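Hypothetical protein PH1109 (Pyrococcus horikoshii, PDB 2D59) is of unknown function but belongs to the CoA-binding domain family, whose members share a Rossmann-like fold of parallel strands flanked by helices. Local coordinates at residues A[24-30]-A[50-56]; A[39-43]-A[62-66]; A[78-84]-A[102-108]; A[90-95]-A[115-120]. All blocks are in the same frame, centred on the assembly; numbering follows the deposited sequence.

Interaction 1 (A[24-30]-A[50-56]); sequences KIALVGA and YDVYPVN
Lys-24 NZ donates to Tyr-53 OH at 2.7 Å and forms a salt bridge with Asp-51 OD1 at 3.1 Å, the carboxylate oxygen being met on its anti side and from well out of the carboxylate plane. Bends at chi2 and chi3 (-66° and -71°) curl the lysine back so that its ammonium arrives at the edge of the phenol ring. Beneath these side chains the backbones of strands 24-28 and 51-55 run parallel: Ile-25 O takes the N-H of Tyr-53 at 2.8 Å, almost straight at 176°. With helix 37-47 as the crossover, the two strands make a beta-alpha-beta unit of the Rossmann-like sheet. At the C-terminal ends of the strands Val-55 O receives Gly-29 N at 2.8 Å; Gly-29, third residue of a type II turn from Leu-27 to Ala-30, has the positive phi that a residue without a side chain adopts easily. Asn-56 ND2 reaches Ala-30 O at 2.7 Å. Small Ala-30 lets its CB lie tight against Pro-54 CB (3.4 Å). Farther out, Met-42 packs on Leu-27, Val-52 and Pro-54, while Ile-78 touches Ala-26 and Tyr-53 on the other face.

Interaction 2 (A[39-43]-A[62-66]); sequences NIVMK and VLGRK
Met-42 and Leu-63 lie alongside each other, running in opposite senses, and Leu-63 CD1 is held among Met-42 CG at 3.8 Å, Asn-39 ND2 at 3.7 Å and the backbone of Lys-43. The Asn-39 amide nitrogen gives its hydrogen bond to Ser-31 O. The methionine chain is extended throughout, with CG anti to the backbone N (chi1 -176°), and this long reach carries its sulfur and methyl away from helix 37-47. Met-42 SD lies 4.0 Å from Val-62 CG1, and Met-42 CE ends 3.5 Å from Val-62 O and 3.6 Å from Arg-65 CG. An unbranched, flexible thioether suits the span from a helix to a turn. That turn is a type I' beta turn from Val-62 to Arg-65, the tight two-residue connection of a small beta hairpin, with Leu-63 and Gly-64 both at positive phi. On the inner side Met-42 also meets Val-52 and Pro-54 of strand 51-55, and Arg-65 NE donates to Val-52 O, which holds the hairpin to the edge of the main sheet. The solvent side belongs to partly exposed Leu-63 and exposed Lys-43, which meets Leu-63 CD1 with its backbone N (3.7 Å) and, more distantly, its CB, before its extended chain leads away.

Interaction 3 (A[78-84]-A[102-108]); sequences IEVVDLF and AKVVWFQ
Glu-79 O is gripped by two backbone donors, Lys-103 N at 2.7 Å and Val-104 N at 2.8 Å, just where strands 80-83 and 104-107 come together. From there a ladder of backbone bonds runs to the far end, where Gln-108 NE2 gives a 2.7 Å hydrogen bond to the syn lone pair of Asp-82 OD1, with the carboxylate and amide planes turned 71° apart. With CG anti to its carbonyl carbon (chi1 -68°), Gln-108 sets CG over one face of the Phe-84 ring, 3.6 Å from the centroid; the bend at chi2 then lays the amide on the ring, 23° between the planes, and turns NE2 to Asp-82. A flexible polar chain thus meets a buried carboxylate and an aromatic face at once. Between these ends beta-branched valines suit the extended backbone; Val-80 CG2 lies 4.0 Å from Val-104 CB. The opposite face carries Leu-83, whose CD1 sits over the Phe-107 ring in a CH-pi contact, 4.0 Å from its centroid, and against Val-105 CG1 at 3.9 Å. Helix 87-100 packs on Val-81 and Leu-83, and Met-133 on Asp-82 and Trp-106. Parallel neighbours joined by a helical crossover form a beta-alpha-beta unit at the heart of a Rossmann-like fold.

Interaction 4 (A[90-95]-A[115-120]); sequences TMEYVE and EASKKA
Helices 90-95 and 115-120 run almost parallel, 11° apart in direction with axes 8.8 Å from each other, and Met-91 and Ala-116 bring their CA atoms within 4.5 Å. In this Rossmann-like fold they belong to helices 87-100 and 114-122, neighbours that pack beside one another on one face of the parallel sheet. Ala-116 suits the closest point because its methyl needs so little room: its CB lies 3.4 Å from Thr-90 OG1, a hydroxyl that is hydrogen-bonded to Pro-87 O, and 3.7 Å from Val-94 CG2. The valine spreads its two branches between the helical turns opposite. Val-94 CG1, anti to the backbone N (chi1 169°), sits between Ala-116 O (3.4 Å) and Ala-120 CB (3.6 Å), while CG2 lies on the Ala-116 methyl. Small residues on one helix thereby accept the branched side chain of the other. Below this layer, Ala-120 touches Val-105 and Thr-90 touches Phe-107 and Leu-83, so both helices rest on strands of the sheet. Toward the outer side of the interface the chemistry changes to longer, partly exposed chains. Met-91 bends at chi2 and chi3, sending its CE over the backbone of Glu-115 and crossing Lys-119 at about a right angle. Lys-119, bent at chi3, brings NZ 3.5 Å from Met-91 SD and on to Glu-95 OE1, met on the anti side, 19° out of the carboxylate plane, in a salt bridge of 3.0 Å.

Overall arrangement
Interactions 1 and 3 are the buried core, each pairing two strands of the same parallel sheet; their central strands 24-28 and 80-83 are neighbours, linked where Ala-26 exchanges backbone hydrogen bonds with Val-80 and Asp-82. Interactions 2 and 4 lie farther out, on opposite sides of the chain's centre, with centres about 24 Å apart. Both involve crossover helices: helix 37-47 belongs to the unit of interaction 1, helix 87-100 to that of interaction 3. Backbone hydrogen bonds dominate within the sheet, whereas interaction 2 relies on apolar packing and interaction 4 adds a peripheral salt bridge. Val-41 packs on Phe-84 between interactions 2 and 3, and Tyr-93 on Val-28 between interactions 4 and 1.

Interaction 1 (A[24-30]-A[50-56])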
loop_
_atom_site.group_PDB
_atom_site.type_symbol
_atom_site.label_atom_id
_atom_site.label_comp_id
_atom_site.label_asym_id
_atom_site.label_seq_id
_atom_site.Cartn_x
_atom_site.Cartn_y
_atom_site.Cartn_z
ATOM N N LYS A 24 5.354 -5.660 6.442
ATOM C CA LYS A 24 4.762 -6.578 5.467
ATOM C C LYS A 24 3.801 -5.804 4.570
ATOM O O LYS A 24 2.661 -5.524 4.955
ATOM C CB LYS A 24 4.007 -7.699 6.190
ATOM C CG LYS A 24 4.791 -8.351 7.318
ATOM C CD LYS A 24 6.001 -9.115 6.813
ATOM C CE LYS A 24 5.589 -10.380 6.078
ATOM N NZ LYS A 24 6.776 -11.185 5.681
ATOM N N ILE A 25 4.263 -5.468 3.369
ATOM C CA ILE A 25 3.460 -4.693 2.431
ATOM C C ILE A 25 2.998 -5.434 1.186
ATOM O O ILE A 25 3.793 -6.077 0.502
ATOM C CB ILE A 25 4.225 -3.443 1.912
ATOM C CG1 ILE A 25 4.968 -2.754 3.050
ATOM C CG2 ILE A 25 3.252 -2.467 1.250
ATOM C CD1 ILE A 25 6.308 -3.364 3.310
ATOM N N ALA A 26 1.705 -5.331 0.901
ATOM C CA ALA A 26 1.133 -5.908 -0.302
ATOM C C ALA A 26 0.975 -4.672 -1.183
ATOM O O ALA A 26 0.205 -3.765 -0.859
ATOM C CB ALA A 26 -0.222 -6.534 -0.007
ATOM N N LEU A 27 1.718 -4.617 -2.282
ATOM C CA LEU A 27 1.655 -3.454 -3.158
ATOM C C LEU A 27 0.815 -3.762 -4.391
ATOM O O LEU A 27 1.269 -4.429 -5.323
ATOM C CB LEU A 27 3.077 -3.028 -3.540
ATOM C CG LEU A 27 3.256 -1.618 -4.110
ATOM C CD1 LEU A 27 4.566 -1.011 -3.604
ATOM C CD2 LEU A 27 3.224 -1.677 -5.628
ATOM N N VAL A 28 -0.418 -3.261 -4.369
ATOM C CA VAL A 28 -1.388 -3.469 -5.440
ATOM C C VAL A 28 -1.193 -2.501 -6.597
ATOM O O VAL A 28 -1.076 -1.289 -6.403
ATOM C CB VAL A 28 -2.824 -3.323 -4.897
ATOM C CG1 VAL A 28 -3.831 -3.621 -5.991
ATOM C CG2 VAL A 28 -3.021 -4.254 -3.709
ATOM N N GLY A 29 -1.179 -3.041 -7.811
ATOM C CA GLY A 29 -0.975 -2.209 -8.978
ATOM C C GLY A 29 0.493 -2.195 -9.351
ATOM O O GLY A 29 0.937 -1.339 -10.117
ATOM N N ALA A 30 1.245 -3.148 -8.806
ATOM C CA ALA A 30 2.675 -3.258 -9.077
ATOM C C ALA A 30 2.933 -3.281 -10.579
ATOM O O ALA A 30 2.153 -3.851 -11.343
ATOM C CB ALA A 30 3.236 -4.516 -8.428
ATOM N N TYR A 50 11.774 -3.207 3.648
ATOM C CA TYR A 50 10.410 -3.707 3.700
ATOM C C TYR A 50 10.235 -5.034 2.966
ATOM O O TYR A 50 10.954 -5.326 2.007
ATOM C CB TYR A 50 9.447 -2.670 3.116
ATOM C CG TYR A 50 9.273 -1.450 3.992
ATOM C CD1 TYR A 50 10.192 -0.401 3.959
ATOM C CD2 TYR A 50 8.204 -1.360 4.883
ATOM C CE1 TYR A 50 10.048 0.706 4.793
ATOM C CE2 TYR A 50 8.051 -0.259 5.720
ATOM C CZ TYR A 50 8.974 0.767 5.671
ATOM O OH TYR A 50 8.824 1.850 6.507
ATOM N N ASP A 51 9.301 -5.848 3.451
ATOM C CA ASP A 51 8.972 -7.126 2.814
ATOM C C ASP A 51 7.824 -6.746 1.889
ATOM O O ASP A 51 6.697 -6.542 2.342
ATOM C CB ASP A 51 8.488 -8.149 3.847
ATOM C CG ASP A 51 9.626 -8.780 4.634
ATOM O OD1 ASP A 51 9.344 -9.470 5.639
ATOM O OD2 ASP A 51 10.796 -8.604 4.245
ATOM N N VAL A 52 8.110 -6.638 0.595
ATOM C CA VAL A 52 7.096 -6.229 -0.366
ATOM C C VAL A 52 6.625 -7.358 -1.272
ATOM O O VAL A 52 7.421 -7.988 -1.968
ATOM C CB VAL A 52 7.619 -5.068 -1.249
ATOM C CG1 VAL A 52 6.490 -4.501 -2.097
ATOM C CG2 VAL A 52 8.221 -3.975 -0.369
ATOM N N TYR A 53 5.318 -7.593 -1.247
ATOM C CA TYR A 53 4.677 -8.625 -2.050
ATOM C C TYR A 53 3.793 -7.922 -3.073
ATOM O O TYR A 53 2.680 -7.494 -2.760
ATOM C CB TYR A 53 3.853 -9.527 -1.128
ATOM C CG TYR A 53 4.684 -10.119 -0.011
ATOM C CD1 TYR A 53 5.465 -11.256 -0.221
ATOM C CD2 TYR A 53 4.750 -9.499 1.236
ATOM C CE1 TYR A 53 6.291 -11.753 0.780
ATOM C CE2 TYR A 53 5.571 -9.986 2.246
ATOM C CZ TYR A 53 6.341 -11.113 2.014
ATOM O OH TYR A 53 7.158 -11.591 3.010
ATOM N N PRO A 54 4.287 -7.776 -4.312
ATOM C CA PRO A 54 3.512 -7.108 -5.358
ATOM C C PRO A 54 2.261 -7.860 -5.787
ATOM O O PRO A 54 2.238 -9.091 -5.806
ATOM C CB PRO A 54 4.523 -6.951 -6.491
ATOM C CG PRO A 54 5.402 -8.149 -6.318
ATOM C CD PRO A 54 5.599 -8.213 -4.822
ATOM N N VAL A 55 1.225 -7.097 -6.122
ATOM C CA VAL A 55 -0.044 -7.655 -6.566
ATOM C C VAL A 55 -0.501 -6.997 -7.863
ATOM O O VAL A 55 -0.665 -5.780 -7.932
ATOM C CB VAL A 55 -1.158 -7.452 -5.517
ATOM C CG1 VAL A 55 -2.489 -7.942 -6.081
ATOM C CG2 VAL A 55 -0.815 -8.190 -4.237
ATOM N N ASN A 56 -0.699 -7.816 -8.891
ATOM C CA ASN A 56 -1.166 -7.346 -10.190
ATOM C C ASN A 56 -1.374 -8.556 -11.094
ATOM O O ASN A 56 -0.418 -9.224 -11.477
ATOM C CB ASN A 56 -0.149 -6.403 -10.841
ATOM C CG ASN A 56 -0.741 -5.633 -12.012
ATOM O OD1 ASN A 56 -1.504 -6.183 -12.810
ATOM N ND2 ASN A 56 -0.388 -4.358 -12.124
#

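Interaction 2 (A[39-43]-A[62-66])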
loop_
_atom_site.group_PDB
_atom_site.type_symbol
_atom_site.label_atom_id
_atom_site.label_comp_id
_atom_site.label_asym_id
_atom_site.label_seq_id
_atom_site.Cartn_x
_atom_site.Cartn_y
_atom_site.Cartn_z
ATOM N N ASN A 39 6.232 1.358 -9.327
ATOM C CA ASN A 39 7.573 0.790 -9.410
ATOM C C ASN A 39 8.553 1.620 -8.580
ATOM O O ASN A 39 9.344 1.077 -7.806
ATOM C CB ASN A 39 8.029 0.725 -10.875
ATOM C CG ASN A 39 9.361 0.017 -11.044
ATOM O OD1 ASN A 39 10.426 0.599 -10.838
ATOM N ND2 ASN A 39 9.304 -1.254 -11.414
ATOM N N ILE A 40 8.485 2.936 -8.740
ATOM C CA ILE A 40 9.353 3.847 -8.003
ATOM C C ILE A 40 9.252 3.604 -6.493
ATOM O O ILE A 40 10.268 3.457 -5.804
ATOM C CB ILE A 40 8.966 5.303 -8.299
ATOM C CG1 ILE A 40 9.187 5.596 -9.786
ATOM C CG2 ILE A 40 9.789 6.256 -7.429
ATOM C CD1 ILE A 40 8.639 6.929 -10.234
ATOM N N VAL A 41 8.025 3.558 -5.987
ATOM C CA VAL A 41 7.799 3.348 -4.558
ATOM C C VAL A 41 8.214 1.947 -4.108
ATOM O O VAL A 41 8.852 1.783 -3.067
ATOM C CB VAL A 41 6.317 3.593 -4.194
ATOM C CG1 VAL A 41 6.089 3.322 -2.715
ATOM C CG2 VAL A 41 5.933 5.032 -4.528
ATOM N N MET A 42 7.869 0.926 -4.884
ATOM C CA MET A 42 8.255 -0.424 -4.489
ATOM C C MET A 42 9.773 -0.553 -4.410
ATOM O O MET A 42 10.310 -1.141 -3.471
ATOM C CB MET A 42 7.711 -1.458 -5.474
ATOM C CG MET A 42 8.016 -2.887 -5.057
ATOM S SD MET A 42 7.128 -4.089 -6.071
ATOM C CE MET A 42 7.967 -5.609 -5.595
ATOM N N LYS A 43 10.468 -0.002 -5.400
ATOM C CA LYS A 43 11.922 -0.076 -5.422
ATOM C C LYS A 43 12.490 0.550 -4.149
ATOM O O LYS A 43 13.383 -0.008 -3.515
ATOM C CB LYS A 43 12.461 0.650 -6.657
ATOM C CG LYS A 43 13.971 0.574 -6.819
ATOM C CD LYS A 43 14.415 1.277 -8.093
ATOM C CE LYS A 43 15.926 1.270 -8.242
ATOM N NZ LYS A 43 16.350 1.980 -9.479
ATOM N N VAL A 62 7.778 -8.748 -10.391
ATOM C CA VAL A 62 8.104 -7.331 -10.447
ATOM C C VAL A 62 9.276 -7.067 -9.507
ATOM O O VAL A 62 9.244 -7.458 -8.343
ATOM C CB VAL A 62 6.896 -6.459 -10.025
ATOM C CG1 VAL A 62 7.286 -4.991 -10.012
ATOM C CG2 VAL A 62 5.734 -6.681 -10.994
ATOM N N LEU A 63 10.314 -6.428 -10.035
ATOM C CA LEU A 63 11.505 -6.098 -9.262
ATOM C C LEU A 63 12.072 -7.289 -8.486
ATOM O O LEU A 63 12.452 -7.161 -7.323
ATOM C CB LEU A 63 11.193 -4.932 -8.313
ATOM C CG LEU A 63 10.899 -3.623 -9.058
ATOM C CD1 LEU A 63 10.312 -2.574 -8.115
ATOM C CD2 LEU A 63 12.187 -3.124 -9.693
ATOM N N GLY A 64 12.128 -8.446 -9.142
ATOM C CA GLY A 64 12.664 -9.642 -8.514
ATOM C C GLY A 64 11.762 -10.286 -7.478
ATOM O O GLY A 64 12.180 -11.206 -6.776
ATOM N N ARG A 65 10.524 -9.815 -7.387
ATOM C CA ARG A 65 9.572 -10.353 -6.420
ATOM C C ARG A 65 8.414 -11.053 -7.129
ATOM O O ARG A 65 7.917 -10.564 -8.144
ATOM C CB ARG A 65 9.023 -9.218 -5.552
ATOM C CG ARG A 65 10.091 -8.453 -4.776
ATOM C CD ARG A 65 10.655 -9.282 -3.632
ATOM N NE ARG A 65 9.638 -9.572 -2.623
ATOM C CZ ARG A 65 9.795 -10.441 -1.630
ATOM N NH1 ARG A 65 10.931 -11.115 -1.503
ATOM N NH2 ARG A 65 8.807 -10.642 -0.765
ATOM N N LYS A 66 7.988 -12.194 -6.595
ATOM C CA LYS A 66 6.872 -12.912 -7.198
ATOM C C LYS A 66 5.632 -12.034 -7.081
ATOM O O LYS A 66 5.313 -11.543 -5.998
ATOM C CB LYS A 66 6.624 -14.244 -6.490
ATOM C CG LYS A 66 5.456 -15.023 -7.080
ATOM C CD LYS A 66 5.274 -16.366 -6.402
ATOM C CE LYS A 66 4.108 -17.127 -7.015
ATOM N NZ LYS A 66 3.938 -18.464 -6.385
#

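Interaction 3 (A[78-84]-A[102-108])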
loop_
_atom_site.group_PDB
_atom_site.type_symbol
_atom_site.label_atom_id
_atom_site.label_comp_id
_atom_site.label_asym_id
_atom_site.label_seq_id
_atom_site.Cartn_x
_atom_site.Cartn_y
_atom_site.Cartn_z
ATOM N N ILE A 78 0.123 -10.142 5.629
ATOM C CA ILE A 78 0.205 -8.788 5.096
ATOM C C ILE A 78 -0.354 -7.823 6.124
ATOM O O ILE A 78 -1.420 -8.061 6.688
ATOM C CB ILE A 78 -0.597 -8.659 3.790
ATOM C CG1 ILE A 78 0.082 -9.490 2.704
ATOM C CG2 ILE A 78 -0.678 -7.206 3.352
ATOM C CD1 ILE A 78 1.520 -9.072 2.428
ATOM N N GLU A 79 0.368 -6.735 6.366
ATOM C CA GLU A 79 -0.070 -5.742 7.338
ATOM C C GLU A 79 -0.586 -4.481 6.652
ATOM O O GLU A 79 -1.592 -3.908 7.069
ATOM C CB GLU A 79 1.084 -5.402 8.279
ATOM C CG GLU A 79 1.683 -6.637 8.951
ATOM C CD GLU A 79 2.988 -6.353 9.667
ATOM O OE1 GLU A 79 3.892 -5.753 9.048
ATOM O OE2 GLU A 79 3.118 -6.741 10.845
ATOM N N VAL A 80 0.102 -4.061 5.594
ATOM C CA VAL A 80 -0.290 -2.865 4.855
ATOM C C VAL A 80 -0.598 -3.156 3.389
ATOM O O VAL A 80 0.188 -3.796 2.687
ATOM C CB VAL A 80 0.824 -1.780 4.892
ATOM C CG1 VAL A 80 0.362 -0.533 4.140
ATOM C CG2 VAL A 80 1.180 -1.434 6.330
ATOM N N VAL A 81 -1.755 -2.691 2.934
ATOM C CA VAL A 81 -2.138 -2.859 1.542
ATOM C C VAL A 81 -1.989 -1.482 0.900
ATOM O O VAL A 81 -2.802 -0.579 1.116
ATOM C CB VAL A 81 -3.587 -3.357 1.404
ATOM C CG1 VAL A 81 -3.954 -3.475 -0.070
ATOM C CG2 VAL A 81 -3.732 -4.713 2.081
ATOM N N ASP A 82 -0.924 -1.339 0.119
ATOM C CA ASP A 82 -0.569 -0.092 -0.553
ATOM C C ASP A 82 -1.183 -0.063 -1.950
ATOM O O ASP A 82 -0.726 -0.770 -2.848
ATOM C CB ASP A 82 0.958 -0.020 -0.614
ATOM C CG ASP A 82 1.471 1.343 -0.993
ATOM O OD1 ASP A 82 0.757 2.341 -0.768
ATOM O OD2 ASP A 82 2.611 1.406 -1.498
ATOM N N LEU A 83 -2.208 0.768 -2.127
ATOM C CA LEU A 83 -2.933 0.852 -3.397
ATOM C C LEU A 83 -2.478 1.870 -4.437
ATOM O O LEU A 83 -2.382 3.063 -4.162
ATOM C CB LEU A 83 -4.418 1.099 -3.117
ATOM C CG LEU A 83 -5.159 0.124 -2.199
ATOM C CD1 LEU A 83 -6.488 0.743 -1.798
ATOM C CD2 LEU A 83 -5.364 -1.213 -2.899
ATOM N N PHE A 84 -2.247 1.389 -5.655
ATOM C CA PHE A 84 -1.841 2.245 -6.761
ATOM C C PHE A 84 -2.870 2.213 -7.893
ATOM O O PHE A 84 -2.653 2.803 -8.952
ATOM C CB PHE A 84 -0.470 1.811 -7.289
ATOM C CG PHE A 84 0.676 2.240 -6.417
ATOM C CD1 PHE A 84 1.254 3.497 -6.576
ATOM C CD2 PHE A 84 1.163 1.397 -5.422
ATOM C CE1 PHE A 84 2.304 3.910 -5.753
ATOM C CE2 PHE A 84 2.210 1.800 -4.594
ATOM C CZ PHE A 84 2.781 3.057 -4.762
ATOM N N ALA A 102 -5.470 -7.585 6.933
ATOM C CA ALA A 102 -4.505 -6.490 6.927
ATOM C C ALA A 102 -4.808 -5.538 8.078
ATOM O O ALA A 102 -5.909 -5.549 8.625
ATOM C CB ALA A 102 -4.568 -5.749 5.597
ATOM N N LYS A 103 -3.828 -4.719 8.440
ATOM C CA LYS A 103 -3.985 -3.764 9.532
ATOM C C LYS A 103 -4.164 -2.344 9.014
ATOM O O LYS A 103 -4.764 -1.500 9.682
ATOM C CB LYS A 103 -2.755 -3.796 10.441
ATOM C CG LYS A 103 -2.488 -5.129 11.116
ATOM C CD LYS A 103 -3.540 -5.441 12.163
ATOM C CE LYS A 103 -3.193 -6.713 12.920
ATOM N NZ LYS A 103 -4.208 -7.039 13.959
ATOM N N VAL A 104 -3.640 -2.087 7.819
ATOM C CA VAL A 104 -3.708 -0.756 7.226
ATOM C C VAL A 104 -3.998 -0.783 5.730
ATOM O O VAL A 104 -3.504 -1.645 5.006
ATOM C CB VAL A 104 -2.361 -0.009 7.424
ATOM C CG1 VAL A 104 -2.406 1.360 6.758
ATOM C CG2 VAL A 104 -2.052 0.128 8.906
ATOM N N VAL A 105 -4.821 0.158 5.281
ATOM C CA VAL A 105 -5.121 0.301 3.865
ATOM C C VAL A 105 -4.516 1.661 3.544
ATOM O O VAL A 105 -4.854 2.664 4.172
ATOM C CB VAL A 105 -6.636 0.331 3.577
ATOM C CG1 VAL A 105 -6.872 0.511 2.078
ATOM C CG2 VAL A 105 -7.277 -0.960 4.051
ATOM N N TRP A 106 -3.603 1.686 2.585
ATOM C CA TRP A 106 -2.934 2.921 2.216
ATOM C C TRP A 106 -3.290 3.343 0.795
ATOM O O TRP A 106 -2.875 2.703 -0.169
ATOM C CB TRP A 106 -1.420 2.731 2.349
ATOM C CG TRP A 106 -0.616 3.990 2.203
ATOM C CD1 TRP A 106 -0.623 4.848 1.141
ATOM C CD2 TRP A 106 0.336 4.517 3.138
ATOM N NE1 TRP A 106 0.266 5.872 1.353
ATOM C CE2 TRP A 106 0.871 5.693 2.569
ATOM C CE3 TRP A 106 0.797 4.104 4.396
ATOM C CZ2 TRP A 106 1.837 6.471 3.219
ATOM C CZ3 TRP A 106 1.761 4.876 5.043
ATOM C CH2 TRP A 106 2.270 6.046 4.449
ATOM N N PHE A 107 -4.065 4.419 0.678
ATOM C CA PHE A 107 -4.471 4.952 -0.619
ATOM C C PHE A 107 -3.422 5.938 -1.125
ATOM O O PHE A 107 -3.240 7.012 -0.551
ATOM C CB PHE A 107 -5.817 5.673 -0.496
ATOM C CG PHE A 107 -6.991 4.754 -0.275
ATOM C CD1 PHE A 107 -7.694 4.224 -1.356
ATOM C CD2 PHE A 107 -7.403 4.434 1.013
ATOM C CE1 PHE A 107 -8.795 3.391 -1.151
ATOM C CE2 PHE A 107 -8.504 3.600 1.228
ATOM C CZ PHE A 107 -9.199 3.080 0.142
ATOM N N GLN A 108 -2.727 5.570 -2.195
ATOM C CA GLN A 108 -1.720 6.448 -2.776
ATOM C C GLN A 108 -2.454 7.584 -3.496
ATOM O O GLN A 108 -3.682 7.577 -3.592
ATOM C CB GLN A 108 -0.848 5.667 -3.763
ATOM C CG GLN A 108 0.059 4.615 -3.130
ATOM C CD GLN A 108 1.378 5.181 -2.637
ATOM O OE1 GLN A 108 1.977 6.044 -3.283
ATOM N NE2 GLN A 108 1.853 4.677 -1.505
#

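Interaction 4 (A[90-95]-A[115-120])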
loop_
_atom_site.group_PDB
_atom_site.type_symbol
_atom_site.label_atom_id
_atom_site.label_comp_id
_atom_site.label_asym_id
_atom_site.label_seq_id
_atom_site.Cartn_x
_atom_site.Cartn_y
_atom_site.Cartn_z
ATOM N N THR A 90 -10.372 0.014 -6.171
ATOM C CA THR A 90 -9.901 -0.201 -4.810
ATOM C C THR A 90 -10.850 -1.030 -3.952
ATOM O O THR A 90 -10.413 -1.714 -3.028
ATOM C CB THR A 90 -9.631 1.134 -4.092
ATOM O OG1 THR A 90 -10.855 1.867 -3.952
ATOM C CG2 THR A 90 -8.628 1.963 -4.885
ATOM N N MET A 91 -12.145 -0.973 -4.250
ATOM C CA MET A 91 -13.119 -1.732 -3.474
ATOM C C MET A 91 -12.776 -3.219 -3.455
ATOM O O MET A 91 -12.733 -3.842 -2.398
ATOM C CB MET A 91 -14.526 -1.537 -4.041
ATOM C CG MET A 91 -15.602 -2.323 -3.305
ATOM S SD MET A 91 -15.685 -1.944 -1.539
ATOM C CE MET A 91 -16.904 -0.626 -1.534
ATOM N N GLU A 92 -12.524 -3.782 -4.631
ATOM C CA GLU A 92 -12.190 -5.197 -4.729
ATOM C C GLU A 92 -10.980 -5.538 -3.858
ATOM O O GLU A 92 -10.986 -6.535 -3.140
ATOM C CB GLU A 92 -11.912 -5.574 -6.189
ATOM C CG GLU A 92 -10.674 -4.928 -6.781
ATOM C CD GLU A 92 -10.553 -5.143 -8.276
ATOM O OE1 GLU A 92 -10.575 -6.313 -8.718
ATOM O OE2 GLU A 92 -10.434 -4.139 -9.010
ATOM N N TYR A 93 -9.951 -4.699 -3.910
ATOM C CA TYR A 93 -8.747 -4.936 -3.128
ATOM C C TYR A 93 -8.928 -4.677 -1.638
ATOM O O TYR A 93 -8.227 -5.264 -0.813
ATOM C CB TYR A 93 -7.588 -4.106 -3.685
ATOM C CG TYR A 93 -7.139 -4.598 -5.040
ATOM C CD1 TYR A 93 -7.380 -3.853 -6.192
ATOM C CD2 TYR A 93 -6.516 -5.838 -5.176
ATOM C CE1 TYR A 93 -7.011 -4.332 -7.448
ATOM C CE2 TYR A 93 -6.147 -6.325 -6.422
ATOM C CZ TYR A 93 -6.397 -5.570 -7.554
ATOM O OH TYR A 93 -6.040 -6.053 -8.791
ATOM N N VAL A 94 -9.861 -3.797 -1.286
ATOM C CA VAL A 94 -10.124 -3.520 0.119
ATOM C C VAL A 94 -10.785 -4.757 0.717
ATOM O O VAL A 94 -10.458 -5.174 1.825
ATOM C CB VAL A 94 -11.063 -2.307 0.298
ATOM C CG1 VAL A 94 -11.531 -2.216 1.746
ATOM C CG2 VAL A 94 -10.337 -1.034 -0.091
ATOM N N GLU A 95 -11.720 -5.337 -0.029
ATOM C CA GLU A 95 -12.416 -6.535 0.413
ATOM C C GLU A 95 -11.394 -7.648 0.624
ATOM O O GLU A 95 -11.505 -8.439 1.562
ATOM C CB GLU A 95 -13.458 -6.948 -0.630
ATOM C CG GLU A 95 -14.594 -5.943 -0.772
ATOM C CD GLU A 95 -15.562 -6.287 -1.889
ATOM O OE1 GLU A 95 -16.587 -5.585 -2.019
ATOM O OE2 GLU A 95 -15.301 -7.253 -2.635
ATOM N N GLU A 115 -16.290 4.899 -0.602
ATOM C CA GLU A 115 -17.033 3.676 -0.320
ATOM C C GLU A 115 -16.091 2.554 0.115
ATOM O O GLU A 115 -16.356 1.852 1.091
ATOM C CB GLU A 115 -17.830 3.253 -1.557
ATOM C CG GLU A 115 -18.951 4.217 -1.917
ATOM C CD GLU A 115 -20.125 4.130 -0.959
ATOM O OE1 GLU A 115 -20.878 3.137 -1.025
ATOM O OE2 GLU A 115 -20.292 5.049 -0.133
ATOM N N ALA A 116 -14.989 2.393 -0.610
ATOM C CA ALA A 116 -14.006 1.362 -0.290
ATOM C C ALA A 116 -13.359 1.654 1.062
ATOM O O ALA A 116 -13.126 0.748 1.863
ATOM C CB ALA A 116 -12.943 1.303 -1.378
ATOM N N SER A 117 -13.072 2.928 1.314
ATOM C CA SER A 117 -12.459 3.338 2.570
ATOM C C SER A 117 -13.406 3.091 3.737
ATOM O O SER A 117 -12.986 2.654 4.807
ATOM C CB SER A 117 -12.097 4.824 2.518
ATOM O OG SER A 117 -11.551 5.261 3.749
ATOM N N LYS A 118 -14.688 3.370 3.523
ATOM C CA LYS A 118 -15.689 3.180 4.566
ATOM C C LYS A 118 -15.760 1.718 4.993
ATOM O O LYS A 118 -15.783 1.413 6.183
ATOM C CB LYS A 118 -17.061 3.642 4.075
ATOM C CG LYS A 118 -18.165 3.514 5.110
ATOM C CD LYS A 118 -19.481 4.050 4.571
ATOM C CE LYS A 118 -20.592 3.929 5.601
ATOM N NZ LYS A 118 -21.878 4.497 5.105
ATOM N N LYS A 119 -15.789 0.817 4.018
ATOM C CA LYS A 119 -15.852 -0.607 4.321
ATOM C C LYS A 119 -14.614 -1.016 5.110
ATOM O O LYS A 119 -14.705 -1.752 6.094
ATOM C CB LYS A 119 -15.949 -1.422 3.028
ATOM C CG LYS A 119 -16.087 -2.923 3.246
ATOM C CD LYS A 119 -16.366 -3.654 1.943
ATOM C CE LYS A 119 -17.708 -3.246 1.356
ATOM N NZ LYS A 119 -17.993 -3.953 0.076
ATOM N N ALA A 120 -13.456 -0.524 4.683
ATOM C CA ALA A 120 -12.208 -0.837 5.363
ATOM C C ALA A 120 -12.259 -0.349 6.807
ATOM O O ALA A 120 -11.861 -1.060 7.729
ATOM C CB ALA A 120 -11.040 -0.189 4.634
#